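Local coordinates for protein VP1 (Polyomavirus HPyV7, PDB 4PCH) that forms the pentameric building blocks of the viral capsid and probably takes part in attachment to host cells, at residues L160-Q163 against N168-V171. Numbering follows the deposited sequence.
Sequences LRKQ and NFPV
The ring of Phe169 meets strand 161-163 with its far end, and the two residues it reaches there approach it differently. Lys162 stands at the edge, near the ring plane, where its CB lies 4.2 Å from CE2 of Phe169. The carbonyl oxygen of Gln163 comes in obliquely, with O 3.4 Å from CZ of Phe169 and 3.8 Å from CE1 of the same ring. The touch is van der Waals in kind, a backbone oxygen and a methylene against aromatic carbons. Trp174 adds an edge-to-face ring pair with Phe169, and Glu147 also packs on it. A chi1 of -78° sets CG of Phe169 opposite its own carbonyl carbon, and from there the ring extends toward the strand. The example illustrates how a single aromatic can link a strand to the loop that follows it. In this jelly-roll capsid protein, strand 161-163 is an outer member, within the chain, of a small three-stranded antiparallel sheet apart from the large sheet, and 168-171 belongs to the connection running on to the opposite outer strand, 174-176. The CA atoms of Gln163 and Phe169 stay 9.5 Å apart, a gap that the ring bridges. Beyond CG, the lysine chain runs extended past the ring, and its NZ ends in a salt bridge with Glu147, the same residue whose backbone is hydrogen-bonded to Asn168.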
ATOM      1  N   LEU B 160     -15.603 -31.011   3.995  1.00 18.99           N
ATOM      2  CA  LEU B 160     -16.433 -30.955   5.208  1.00 18.22           C
ATOM      3  C   LEU B 160     -16.938 -29.530   5.461  1.00 16.74           C
ATOM      4  O   LEU B 160     -16.183 -28.562   5.379  1.00 17.47           O
ATOM      5  CB  LEU B 160     -15.601 -31.423   6.394  1.00 18.79           C
ATOM      6  CG  LEU B 160     -16.180 -31.480   7.805  1.00 20.79           C
ATOM      7  CD1 LEU B 160     -17.440 -32.319   7.836  1.00 22.57           C
ATOM      8  CD2 LEU B 160     -15.096 -32.029   8.744  1.00 21.76           C
ATOM      9  N   ARG B 161     -18.223 -29.431   5.805  1.00 16.84           N
ATOM     10  CA  ARG B 161     -18.826 -28.158   6.162  0.50 15.60           C
ATOM     11  C   ARG B 161     -19.381 -28.233   7.565  1.00 14.93           C
ATOM     12  O   ARG B 161     -19.962 -29.244   7.955  1.00 14.98           O
ATOM     13  CB  ARG B 161     -19.902 -27.788   5.161  0.50 17.68           C
ATOM     14  CG  ARG B 161     -19.266 -27.240   3.912  0.50 19.55           C
ATOM     15  CD  ARG B 161     -20.239 -27.092   2.782  0.50 22.12           C
ATOM     16  NE  ARG B 161     -19.722 -26.117   1.833  0.50 23.60           N
ATOM     17  CZ  ARG B 161     -18.867 -26.416   0.859  0.50 25.44           C
ATOM     18  NH1 ARG B 161     -18.424 -27.666   0.718  0.50 24.72           N
ATOM     19  NH2 ARG B 161     -18.457 -25.471   0.027  0.50 23.69           N
ATOM     20  N   LYS B 162     -19.159 -27.167   8.323  1.00 15.03           N
ATOM     21  CA  LYS B 162     -19.612 -27.057   9.711  1.00 16.78           C
ATOM     22  C   LYS B 162     -19.876 -25.596  10.005  1.00 15.00           C
ATOM     23  O   LYS B 162     -19.547 -24.705   9.205  1.00 13.95           O
ATOM     24  CB  LYS B 162     -18.575 -27.576  10.705  1.00 19.28           C
ATOM     25  CG  LYS B 162     -18.365 -29.077  10.762  1.00 24.18           C
ATOM     26  CD  LYS B 162     -17.905 -29.509  12.144  1.00 28.38           C
ATOM     27  CE  LYS B 162     -17.868 -31.021  12.206  1.00 34.30           C
ATOM     28  NZ  LYS B 162     -17.213 -31.528  13.435  1.00 35.07           N
ATOM     29  N   GLN B 163     -20.510 -25.346  11.150  1.00 15.55           N
ATOM     30  CA  GLN B 163     -20.637 -23.971  11.653  1.00 14.18           C
ATOM     31  C   GLN B 163     -19.777 -23.759  12.884  1.00 13.16           C
ATOM     32  O   GLN B 163     -19.594 -24.669  13.678  1.00 15.06           O
ATOM     33  CB  GLN B 163     -22.103 -23.662  11.976  1.00 18.44           C
ATOM     34  CG  GLN B 163     -23.033 -23.913  10.821  1.00 21.42           C
ATOM     35  CD  GLN B 163     -24.450 -23.406  11.105  1.00 28.44           C
ATOM     36  OE1 GLN B 163     -24.953 -22.517  10.423  1.00 33.88           O
ATOM     37  NE2 GLN B 163     -25.066 -23.936  12.142  1.00 24.89           N
ATOM     38  N   ASN B 168     -13.073 -24.314  19.607  1.00 16.95           N
ATOM     39  CA  ASN B 168     -11.921 -25.113  19.171  1.00 16.08           C
ATOM     40  C   ASN B 168     -11.783 -25.371  17.660  1.00 14.11           C
ATOM     41  O   ASN B 168     -11.373 -26.446  17.248  1.00 14.89           O
ATOM     42  CB  ASN B 168     -11.913 -26.417  19.935  1.00 15.89           C
ATOM     43  CG  ASN B 168     -13.094 -27.324  19.590  1.00 17.59           C
ATOM     44  OD1 ASN B 168     -14.171 -26.859  19.172  1.00 21.19           O
ATOM     45  ND2 ASN B 168     -12.895 -28.613  19.769  1.00 18.43           N
ATOM     46  N   PHE B 169     -12.112 -24.377  16.870  1.00 12.24           N
ATOM     47  CA  PHE B 169     -11.941 -24.394  15.422  1.00 12.79           C
ATOM     48  C   PHE B 169     -10.682 -23.627  15.036  1.00 12.29           C
ATOM     49  O   PHE B 169     -10.669 -22.408  15.021  1.00 12.22           O
ATOM     50  CB  PHE B 169     -13.144 -23.725  14.740  1.00 13.22           C
ATOM     51  CG  PHE B 169     -14.373 -24.586  14.665  1.00 13.02           C
ATOM     52  CD1 PHE B 169     -15.288 -24.609  15.687  1.00 13.02           C
ATOM     53  CD2 PHE B 169     -14.645 -25.334  13.522  1.00 15.17           C
ATOM     54  CE1 PHE B 169     -16.422 -25.395  15.602  1.00 14.92           C
ATOM     55  CE2 PHE B 169     -15.793 -26.111  13.426  1.00 16.27           C
ATOM     56  CZ  PHE B 169     -16.687 -26.147  14.469  1.00 15.57           C
ATOM     57  N   PRO B 170      -9.614 -24.344  14.664  1.00 11.98           N
ATOM     58  CA  PRO B 170      -8.405 -23.603  14.292  1.00 13.00           C
ATOM     59  C   PRO B 170      -8.545 -22.814  12.999  1.00 11.40           C
ATOM     60  O   PRO B 170      -9.044 -23.341  12.013  1.00 11.64           O
ATOM     61  CB  PRO B 170      -7.361 -24.724  14.107  1.00 13.71           C
ATOM     62  CG  PRO B 170      -7.890 -25.858  14.894  1.00 15.89           C
ATOM     63  CD  PRO B 170      -9.381 -25.783  14.667  1.00 13.77           C
ATOM     64  N   VAL B 171      -8.007 -21.598  12.990  1.00 11.97           N
ATOM     65  CA  VAL B 171      -8.100 -20.715  11.844  1.00 11.56           C
ATOM     66  C   VAL B 171      -7.240 -21.229  10.686  1.00 11.49           C
ATOM     67  O   VAL B 171      -7.482 -20.915   9.541  1.00 12.78           O
ATOM     68  CB  VAL B 171      -7.713 -19.268  12.226  1.00 10.29           C
ATOM     69  CG1 VAL B 171      -8.594 -18.756  13.355  1.00 12.34           C
ATOM     70  CG2 VAL B 171      -6.238 -19.154  12.592  1.00 11.69           C
TER